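Local structure of pyruvate kinase (Toxoplasma gondii, 3GG8) at residues His36-Val41 / Asp342-Ser347; Leu126-Asp131 / Thr139-Ser144; Gly274-Arg279 / Pro308-Thr313. The protein catalyses the last step of glycolysis, the transfer of a phosphoryl group from phosphoenolpyruvate to ADP, giving pyruvate and ATP. All coordinates share one frame; numbering follows the deposited sequence.

Contact 1. Residues His36-Val41 / Asp342-Ser347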
loop_
_atom_site.group_PDB
_atom_site.type_symbol
_atom_site.label_atom_id
_atom_site.label_comp_id
_atom_site.label_asym_id
_atom_site.label_seq_id
_atom_site.Cartn_x
_atom_site.Cartn_y
_atom_site.Cartn_z
ATOM N N HIS C 36 -24.414 20.105 -1.512
ATOM C CA HIS C 36 -24.284 18.645 -1.670
ATOM C C HIS C 36 -23.935 18.269 -3.123
ATOM O O HIS C 36 -24.306 18.983 -4.072
ATOM C CB HIS C 36 -25.574 17.945 -1.253
ATOM C CG HIS C 36 -26.730 18.241 -2.155
ATOM N ND1 HIS C 36 -27.647 19.232 -1.885
ATOM C CD2 HIS C 36 -27.100 17.701 -3.339
ATOM C CE1 HIS C 36 -28.527 19.292 -2.868
ATOM N NE2 HIS C 36 -28.223 18.369 -3.758
ATOM N N ARG C 37 -23.231 17.150 -3.283
ATOM C CA ARG C 37 -22.706 16.705 -4.585
ATOM C C ARG C 37 -23.648 15.779 -5.364
ATOM O O ARG C 37 -23.731 15.842 -6.600
ATOM C CB ARG C 37 -21.338 16.043 -4.380
ATOM C CG ARG C 37 -20.485 16.700 -3.291
ATOM C CD ARG C 37 -19.930 18.061 -3.726
ATOM N NE ARG C 37 -19.111 17.944 -4.937
ATOM C CZ ARG C 37 -17.851 17.508 -4.961
ATOM N NH1 ARG C 37 -17.247 17.157 -3.834
ATOM N NH2 ARG C 37 -17.196 17.422 -6.114
ATOM N N THR C 38 -24.366 14.925 -4.642
ATOM C CA THR C 38 -25.399 14.052 -5.223
ATOM C C THR C 38 -26.491 14.845 -5.978
ATOM O O THR C 38 -26.926 15.895 -5.514
ATOM C CB THR C 38 -25.990 13.099 -4.118
ATOM O OG1 THR C 38 -24.909 12.458 -3.408
ATOM C CG2 THR C 38 -26.874 12.036 -4.712
ATOM N N ARG C 39 -26.882 14.360 -7.159
ATOM C CA ARG C 39 -27.879 15.001 -8.028
ATOM C C ARG C 39 -29.303 14.530 -7.688
ATOM O O ARG C 39 -29.505 13.378 -7.305
ATOM C CB ARG C 39 -27.591 14.596 -9.471
ATOM C CG ARG C 39 -26.676 15.487 -10.273
ATOM C CD ARG C 39 -25.512 16.047 -9.535
ATOM N NE ARG C 39 -25.771 17.325 -8.870
ATOM C CZ ARG C 39 -25.954 18.499 -9.479
ATOM N NH1 ARG C 39 -26.144 19.581 -8.746
ATOM N NH2 ARG C 39 -25.968 18.604 -10.806
ATOM N N ILE C 40 -30.298 15.407 -7.825
ATOM C CA ILE C 40 -31.664 15.042 -7.412
ATOM C C ILE C 40 -32.612 15.019 -8.611
ATOM O O ILE C 40 -32.710 16.005 -9.355
ATOM C CB ILE C 40 -32.199 15.960 -6.288
ATOM C CG1 ILE C 40 -31.333 15.825 -5.017
ATOM C CG2 ILE C 40 -33.663 15.661 -5.982
ATOM C CD1 ILE C 40 -31.638 16.835 -3.941
ATOM N N VAL C 41 -33.275 13.875 -8.802
ATOM C CA VAL C 41 -34.276 13.719 -9.864
ATOM C C VAL C 41 -35.691 13.808 -9.269
ATOM O O VAL C 41 -36.011 13.124 -8.277
ATOM C CB VAL C 41 -34.095 12.386 -10.642
ATOM C CG1 VAL C 41 -35.107 12.274 -11.790
ATOM C CG2 VAL C 41 -32.636 12.226 -11.144
ATOM N N ASP C 342 -25.029 8.412 -8.199
ATOM C CA ASP C 342 -24.902 9.720 -8.815
ATOM C C ASP C 342 -26.126 10.542 -8.523
ATOM O O ASP C 342 -26.004 11.737 -8.214
ATOM C CB ASP C 342 -24.696 9.613 -10.330
ATOM C CG ASP C 342 -23.296 9.141 -10.691
ATOM O OD1 ASP C 342 -22.377 9.988 -10.776
ATOM O OD2 ASP C 342 -23.110 7.917 -10.875
ATOM N N CYS C 343 -27.301 9.897 -8.639
ATOM C CA CYS C 343 -28.608 10.520 -8.427
ATOM C C CYS C 343 -29.483 9.758 -7.441
ATOM O O CYS C 343 -29.411 8.531 -7.316
ATOM C CB CYS C 343 -29.391 10.648 -9.735
ATOM S SG CYS C 343 -28.524 11.458 -11.099
ATOM N N VAL C 344 -30.312 10.523 -6.740
ATOM C CA VAL C 344 -31.408 9.993 -5.941
ATOM C C VAL C 344 -32.710 10.543 -6.544
ATOM O O VAL C 344 -32.751 11.685 -7.013
ATOM C CB VAL C 344 -31.245 10.347 -4.441
ATOM C CG1 VAL C 344 -30.194 9.448 -3.793
ATOM C CG2 VAL C 344 -30.870 11.827 -4.265
ATOM N N MET C 345 -33.758 9.723 -6.571
ATOM C CA MET C 345 -34.964 10.086 -7.298
ATOM C C MET C 345 -36.201 10.092 -6.426
ATOM O O MET C 345 -36.405 9.173 -5.615
ATOM C CB MET C 345 -35.183 9.160 -8.490
ATOM C CG MET C 345 -36.340 9.576 -9.382
ATOM S SD MET C 345 -36.502 8.432 -10.751
ATOM C CE MET C 345 -37.880 7.434 -10.235
ATOM N N LEU C 346 -36.990 11.158 -6.591
ATOM C CA LEU C 346 -38.302 11.291 -5.988
ATOM C C LEU C 346 -39.372 10.955 -7.019
ATOM O O LEU C 346 -39.305 11.377 -8.202
ATOM C CB LEU C 346 -38.505 12.698 -5.403
ATOM C CG LEU C 346 -37.545 13.051 -4.239
ATOM C CD1 LEU C 346 -37.564 14.549 -3.880
ATOM C CD2 LEU C 346 -37.768 12.180 -2.983
ATOM N N SER C 347 -40.346 10.162 -6.579
ATOM C CA SER C 347 -41.421 9.743 -7.473
ATOM C C SER C 347 -42.724 10.405 -7.073
ATOM O O SER C 347 -42.932 11.578 -7.400
ATOM C CB SER C 347 -41.523 8.214 -7.537
ATOM O OG SER C 347 -40.363 7.693 -8.170
#
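The flat groups that meet between Thr38-Val41 and Asp342-Leu346 are peptide units, set edge to edge, N-H to C=O, with side chains above and below; this ladder of parallel backbone bonds closes the eight-stranded beta/alpha (TIM) barrel, strand 39-43 against strand 343-346. Arg39 and Val41 with Cys343 and Met345 occupy one face; Ile40 and Val344 occupy the other, the side of helix 356-371, where Met363 lies against Ile40. At the entry to the ladder Arg39 N donates to Asp342 O at 3.0 Å. Val344 N and Leu346 N then donate to Arg39 O and Val41 O, and between them Val41 N gives a nearly straight bond (178°) to Val344 O.

Val41 CG1 stands anti to the backbone N (chi1 -177°), against Met345 CG, and this places Val41 CG2 beside the nitrogen, 3.9 Å from Cys343 CB. Val41 CB also meets Met345 CG at 3.8 Å, the two side chains crossing at a slant. Cys343 SG lies 3.7 Å from Arg39 CB. On the opposite face Ile40 CG1 meets Val344 CG2. Thr38 OG1 is hydrogen-bonded to Glu371, and the methyl Thr38 CG2, 3.6 Å from Asp342 O, meets Val344 CG2 at 4.0 Å.

Contact 2. Residues Leu126-Asp131 / Thr139-Ser144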
loop_
_atom_site.group_PDB
_atom_site.type_symbol
_atom_site.label_atom_id
_atom_site.label_comp_id
_atom_site.label_asym_id
_atom_site.label_seq_id
_atom_site.Cartn_x
_atom_site.Cartn_y
_atom_site.Cartn_z
ATOM N N LEU C 126 -56.018 -21.276 -6.835
ATOM C CA LEU C 126 -56.414 -20.223 -7.778
ATOM C C LEU C 126 -56.001 -20.547 -9.218
ATOM O O LEU C 126 -54.812 -20.664 -9.528
ATOM C CB LEU C 126 -55.838 -18.867 -7.365
ATOM C CG LEU C 126 -55.966 -17.648 -8.294
ATOM C CD1 LEU C 126 -57.422 -17.217 -8.501
ATOM C CD2 LEU C 126 -55.143 -16.495 -7.724
ATOM N N LYS C 127 -56.995 -20.689 -10.086
ATOM C CA LYS C 127 -56.750 -20.852 -11.504
ATOM C C LYS C 127 -56.515 -19.476 -12.109
ATOM O O LYS C 127 -57.284 -18.546 -11.860
ATOM C CB LYS C 127 -57.947 -21.542 -12.165
ATOM C CG LYS C 127 -57.755 -21.905 -13.626
ATOM C CD LYS C 127 -58.762 -22.967 -14.004
ATOM C CE LYS C 127 -58.954 -23.068 -15.509
ATOM N NZ LYS C 127 -59.873 -24.218 -15.820
ATOM N N ILE C 128 -55.436 -19.332 -12.875
ATOM C CA ILE C 128 -55.231 -18.113 -13.640
ATOM C C ILE C 128 -55.290 -18.425 -15.121
ATOM O O ILE C 128 -54.449 -19.146 -15.638
ATOM C CB ILE C 128 -53.920 -17.398 -13.275
ATOM C CG1 ILE C 128 -53.904 -17.052 -11.787
ATOM C CG2 ILE C 128 -53.731 -16.116 -14.136
ATOM C CD1 ILE C 128 -52.613 -16.424 -11.328
ATOM N N VAL C 129 -56.290 -17.868 -15.796
ATOM C CA VAL C 129 -56.531 -18.156 -17.218
ATOM C C VAL C 129 -55.998 -17.065 -18.151
ATOM O O VAL C 129 -55.715 -15.942 -17.720
ATOM C CB VAL C 129 -58.044 -18.418 -17.531
ATOM C CG1 VAL C 129 -58.641 -19.483 -16.592
ATOM C CG2 VAL C 129 -58.863 -17.119 -17.495
ATOM N N THR C 130 -55.897 -17.417 -19.431
ATOM C CA THR C 130 -55.368 -16.554 -20.472
ATOM C C THR C 130 -56.483 -15.781 -21.233
ATOM O O THR C 130 -56.200 -14.805 -21.920
ATOM C CB THR C 130 -54.459 -17.396 -21.436
ATOM O OG1 THR C 130 -53.110 -17.432 -20.933
ATOM C CG2 THR C 130 -54.451 -16.837 -22.854
ATOM N N ASP C 131 -57.739 -16.215 -21.104
ATOM C CA ASP C 131 -58.886 -15.496 -21.694
ATOM C C ASP C 131 -59.209 -14.248 -20.875
ATOM O O ASP C 131 -59.787 -14.337 -19.792
ATOM C CB ASP C 131 -60.121 -16.413 -21.804
ATOM C CG ASP C 131 -61.329 -15.726 -22.460
ATOM O OD1 ASP C 131 -62.392 -16.372 -22.565
ATOM O OD2 ASP C 131 -61.231 -14.561 -22.877
ATOM N N THR C 139 -62.116 -18.394 -7.191
ATOM C CA THR C 139 -61.422 -19.596 -7.661
ATOM C C THR C 139 -60.589 -19.403 -8.946
ATOM O O THR C 139 -59.509 -19.991 -9.073
ATOM C CB THR C 139 -62.408 -20.751 -7.900
ATOM O OG1 THR C 139 -63.008 -20.618 -9.197
ATOM C CG2 THR C 139 -63.495 -20.789 -6.806
ATOM N N THR C 140 -61.106 -18.620 -9.899
ATOM C CA THR C 140 -60.428 -18.395 -11.184
ATOM C C THR C 140 -60.365 -16.917 -11.590
ATOM O O THR C 140 -61.353 -16.200 -11.491
ATOM C CB THR C 140 -60.997 -19.307 -12.339
ATOM O OG1 THR C 140 -60.903 -18.640 -13.607
ATOM C CG2 THR C 140 -62.439 -19.714 -12.101
ATOM N N ILE C 141 -59.189 -16.470 -12.031
ATOM C CA ILE C 141 -59.001 -15.103 -12.530
ATOM C C ILE C 141 -58.308 -15.067 -13.900
ATOM O O ILE C 141 -57.711 -16.061 -14.328
ATOM C CB ILE C 141 -58.253 -14.171 -11.494
ATOM C CG1 ILE C 141 -56.792 -14.577 -11.296
ATOM C CG2 ILE C 141 -58.998 -14.114 -10.149
ATOM C CD1 ILE C 141 -55.949 -13.484 -10.611
ATOM N N ALA C 142 -58.385 -13.919 -14.575
ATOM C CA ALA C 142 -57.736 -13.717 -15.876
ATOM C C ALA C 142 -56.461 -12.893 -15.746
ATOM O O ALA C 142 -56.329 -12.087 -14.824
ATOM C CB ALA C 142 -58.683 -13.060 -16.834
ATOM N N CYS C 143 -55.533 -13.112 -16.675
ATOM C CA CYS C 143 -54.249 -12.412 -16.723
ATOM C C CYS C 143 -53.994 -11.899 -18.148
ATOM O O CYS C 143 -54.195 -12.635 -19.112
ATOM C CB CYS C 143 -53.133 -13.358 -16.267
ATOM S SG CYS C 143 -51.442 -12.858 -16.663
ATOM N N SER C 144 -53.548 -10.649 -18.275
ATOM C CA SER C 144 -53.391 -9.994 -19.588
ATOM C C SER C 144 -52.293 -10.591 -20.465
ATOM O O SER C 144 -52.262 -10.360 -21.680
ATOM C CB SER C 144 -53.124 -8.507 -19.400
ATOM O OG SER C 144 -51.882 -8.317 -18.756
#
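Backbone hydrogen bonds tie Lys127 and Val129 to Thr139, Ile141 and Cys143, pairing two parallel strands at the border of the mixed sheet in the B domain, the module inserted between the third and fourth strands of the pyruvate kinase barrel. Lys127 N donates to Thr139 O and Val129 N to Ile141 O, the latter at 2.7 Å. In return Ile141 N donates to Lys127 O, and Cys143 N to Val129 O at 3.0 Å. This last bond is the most bent of the four, 141° at the hydrogen, and lies where segment 139-144 leaves the strand. CA-H...O contacts accompany the ladder, among them Thr140 CA to Lys127 O at 3.2 Å.

Apolar contacts gather on the face of Ile128 and Ile141. These two side chains lie side by side and point the same way, their CG1 atoms 3.8 Å apart. Ile141 carries CG1 between its backbone N and carbonyl carbon (chi1 68°), a choice that brings CG1 against Ile128, while Ile141 CG2 meets Leu126 CD1 at 3.9 Å. Leu126 crosses Ile141 at about a right angle. Farther along, Ile128 CG2 packs on Cys143 CB at 3.5 Å. Leu120 and Ile118 of strand 118-120 add to this apolar layer.

The other face is mixed. Lys127 and Thr140 touch through their CB atoms, and the extended lysine chain runs on to a cation-pi contact with Tyr176. Val129 CG1 rests near Thr140 OG1, and Ala142 CB lies 3.4 Å from Asp131 O.

The pair is therefore two-sided: a buried aliphatic face, and a second face where Lys127 and Thr140, both partly exposed, sit beside Val129 and the buried Ala142, with direct cross-strand polar bonding carried by the main chain.

Contact 3. Residues Gly274-Arg279 / Pro308-Thr313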
loop_
_atom_site.group_PDB
_atom_site.type_symbol
_atom_site.label_atom_id
_atom_site.label_comp_id
_atom_site.label_asym_id
_atom_site.label_seq_id
_atom_site.Cartn_x
_atom_site.Cartn_y
_atom_site.Cartn_z
ATOM N N GLY C 274 -26.140 5.100 -18.808
ATOM C CA GLY C 274 -26.298 5.122 -17.351
ATOM C C GLY C 274 -27.431 4.194 -16.966
ATOM O O GLY C 274 -28.103 3.645 -17.839
ATOM N N ILE C 275 -27.639 4.024 -15.665
ATOM C CA ILE C 275 -28.577 3.028 -15.141
ATOM C C ILE C 275 -29.545 3.660 -14.134
ATOM O O ILE C 275 -29.166 4.567 -13.380
ATOM C CB ILE C 275 -27.804 1.810 -14.479
ATOM C CG1 ILE C 275 -27.050 0.964 -15.529
ATOM C CG2 ILE C 275 -28.723 0.937 -13.569
ATOM C CD1 ILE C 275 -27.914 0.411 -16.693
ATOM N N MET C 276 -30.791 3.187 -14.137
ATOM C CA MET C 276 -31.722 3.488 -13.059
ATOM C C MET C 276 -32.067 2.181 -12.331
ATOM O O MET C 276 -32.513 1.209 -12.953
ATOM C CB MET C 276 -32.966 4.220 -13.581
ATOM C CG MET C 276 -33.976 4.564 -12.489
ATOM S SD MET C 276 -35.484 5.362 -13.032
ATOM C CE MET C 276 -34.869 6.789 -13.955
ATOM N N ILE C 277 -31.793 2.142 -11.028
ATOM C CA ILE C 277 -32.082 0.989 -10.192
ATOM C C ILE C 277 -33.477 1.160 -9.561
ATOM O O ILE C 277 -33.686 2.052 -8.736
ATOM C CB ILE C 277 -31.012 0.838 -9.074
ATOM C CG1 ILE C 277 -29.598 0.784 -9.662
ATOM C CG2 ILE C 277 -31.313 -0.381 -8.151
ATOM C CD1 ILE C 277 -28.506 0.873 -8.618
ATOM N N ALA C 278 -34.431 0.325 -9.974
ATOM C CA ALA C 278 -35.791 0.361 -9.441
ATOM C C ALA C 278 -35.925 -0.693 -8.352
ATOM O O ALA C 278 -36.353 -1.827 -8.626
ATOM C CB ALA C 278 -36.813 0.115 -10.551
ATOM N N ARG C 279 -35.569 -0.308 -7.121
ATOM C CA ARG C 279 -35.565 -1.222 -5.971
ATOM C C ARG C 279 -36.903 -1.877 -5.695
ATOM O O ARG C 279 -36.947 -3.072 -5.477
ATOM C CB ARG C 279 -35.100 -0.522 -4.683
ATOM C CG ARG C 279 -33.637 -0.118 -4.651
ATOM C CD ARG C 279 -33.496 1.376 -4.893
ATOM N NE ARG C 279 -34.313 2.170 -3.974
ATOM C CZ ARG C 279 -33.976 2.462 -2.720
ATOM N NH1 ARG C 279 -32.831 2.029 -2.204
ATOM N NH2 ARG C 279 -34.793 3.200 -1.974
ATOM N N PRO C 308 -23.428 7.439 -15.043
ATOM C CA PRO C 308 -24.295 7.832 -13.926
ATOM C C PRO C 308 -25.288 6.751 -13.522
ATOM O O PRO C 308 -25.849 6.081 -14.379
ATOM C CB PRO C 308 -25.052 9.037 -14.481
ATOM C CG PRO C 308 -24.966 8.879 -15.969
ATOM C CD PRO C 308 -23.641 8.290 -16.229
ATOM N N VAL C 309 -25.501 6.590 -12.219
ATOM C CA VAL C 309 -26.500 5.644 -11.708
ATOM C C VAL C 309 -27.551 6.417 -10.903
ATOM O O VAL C 309 -27.200 7.295 -10.094
ATOM C CB VAL C 309 -25.846 4.458 -10.890
ATOM C CG1 VAL C 309 -25.081 4.944 -9.678
ATOM C CG2 VAL C 309 -26.886 3.370 -10.507
ATOM N N ILE C 310 -28.826 6.133 -11.168
ATOM C CA ILE C 310 -29.940 6.690 -10.380
ATOM C C ILE C 310 -30.573 5.623 -9.468
ATOM O O ILE C 310 -30.903 4.539 -9.911
ATOM C CB ILE C 310 -31.046 7.289 -11.283
ATOM C CG1 ILE C 310 -30.430 8.182 -12.377
ATOM C CG2 ILE C 310 -32.134 8.026 -10.454
ATOM C CD1 ILE C 310 -31.408 8.473 -13.498
ATOM N N THR C 311 -30.722 5.960 -8.196
ATOM C CA THR C 311 -31.424 5.133 -7.232
ATOM C C THR C 311 -32.878 5.621 -7.090
ATOM O O THR C 311 -33.140 6.763 -6.682
ATOM C CB THR C 311 -30.677 5.143 -5.873
ATOM O OG1 THR C 311 -29.320 4.736 -6.096
ATOM C CG2 THR C 311 -31.320 4.191 -4.880
ATOM N N ALA C 312 -33.811 4.734 -7.423
ATOM C CA ALA C 312 -35.201 5.104 -7.565
ATOM C C ALA C 312 -36.124 4.207 -6.739
ATOM O O ALA C 312 -35.761 3.078 -6.380
ATOM C CB ALA C 312 -35.600 5.083 -9.047
ATOM N N THR C 313 -37.311 4.746 -6.445
ATOM C CA THR C 313 -38.426 4.061 -5.790
ATOM C C THR C 313 -38.172 3.842 -4.318
ATOM O O THR C 313 -37.024 3.704 -3.876
ATOM C CB THR C 313 -38.828 2.708 -6.443
ATOM O OG1 THR C 313 -37.969 1.673 -5.962
ATOM C CG2 THR C 313 -38.776 2.767 -7.966
#
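Arg279 overlaps Thr311 with one face of its guanidinium, the methyl CG2 of Thr311 lying over it and 3.6 Å from Arg279 CD. Bends at chi2 (103°) and chi3 (54°) fold the chain back across segment 308-313. There Arg279 NE and NH2 grip Thr313 O side-on, at 3.1 and 3.0 Å, with that oxygen in the guanidinium plane. NE has a second, weak bond to Ala312 O, which also accepts from Thr313 OG1 at 2.7 Å, a hydroxyl that is also hydrogen-bonded to Gly280 N. Asp332 is the salt-bridge partner of NH2 and Gln295 is bonded to NH1, which together should restrict the group's rotation; Arg327 of the second subunit brings a like charge close to it.

Behind this polar end, Ile275-Ala278 and Val309-Ala312 pair as parallel strands. Ile310 N donates to Ile275 O at 2.7 Å, and Ile277 N to Ile310 O. Met276 and Ile310 share a face: Met276 CG meets Ala312 CB at 3.8 Å and Met276 CE meets Ile310 CD1. On the other face Ile277 CD1 packs on Val309 CG2 at 3.5 Å.

The two strands are successive staves of the TIM barrel, linked by the beta-alpha-beta crossover through helix 288-305, whose Met298 and Ile299 lie on Ile277. Strand 251-256 flanks 275-278, and strand 343-346 flanks 309-312, with Met345 touching Met276, Ile310 and Ala312.

In the fold
Contacts 1 and 3 belong to one closed eight-stranded barrel, their centres 10 Å apart. Contact 3 pairs its sixth and seventh strands and contact 1 its eighth and first; strand 343-346 beside strand 309-312 joins the two through backbone bonds of Cys343 to Val309 and Thr311. Contact 2 lies in a different sheet, its centre 40 Å from contact 1 and 33 Å from contact 3. Along the chain contact 1 encloses both others, contact 2 coming before contact 3. The barrel is thus sealed by residues some 300 positions apart, whereas contact 2 joins strands only a short loop apart, within the B domain, in this family a mobile lid over the active site.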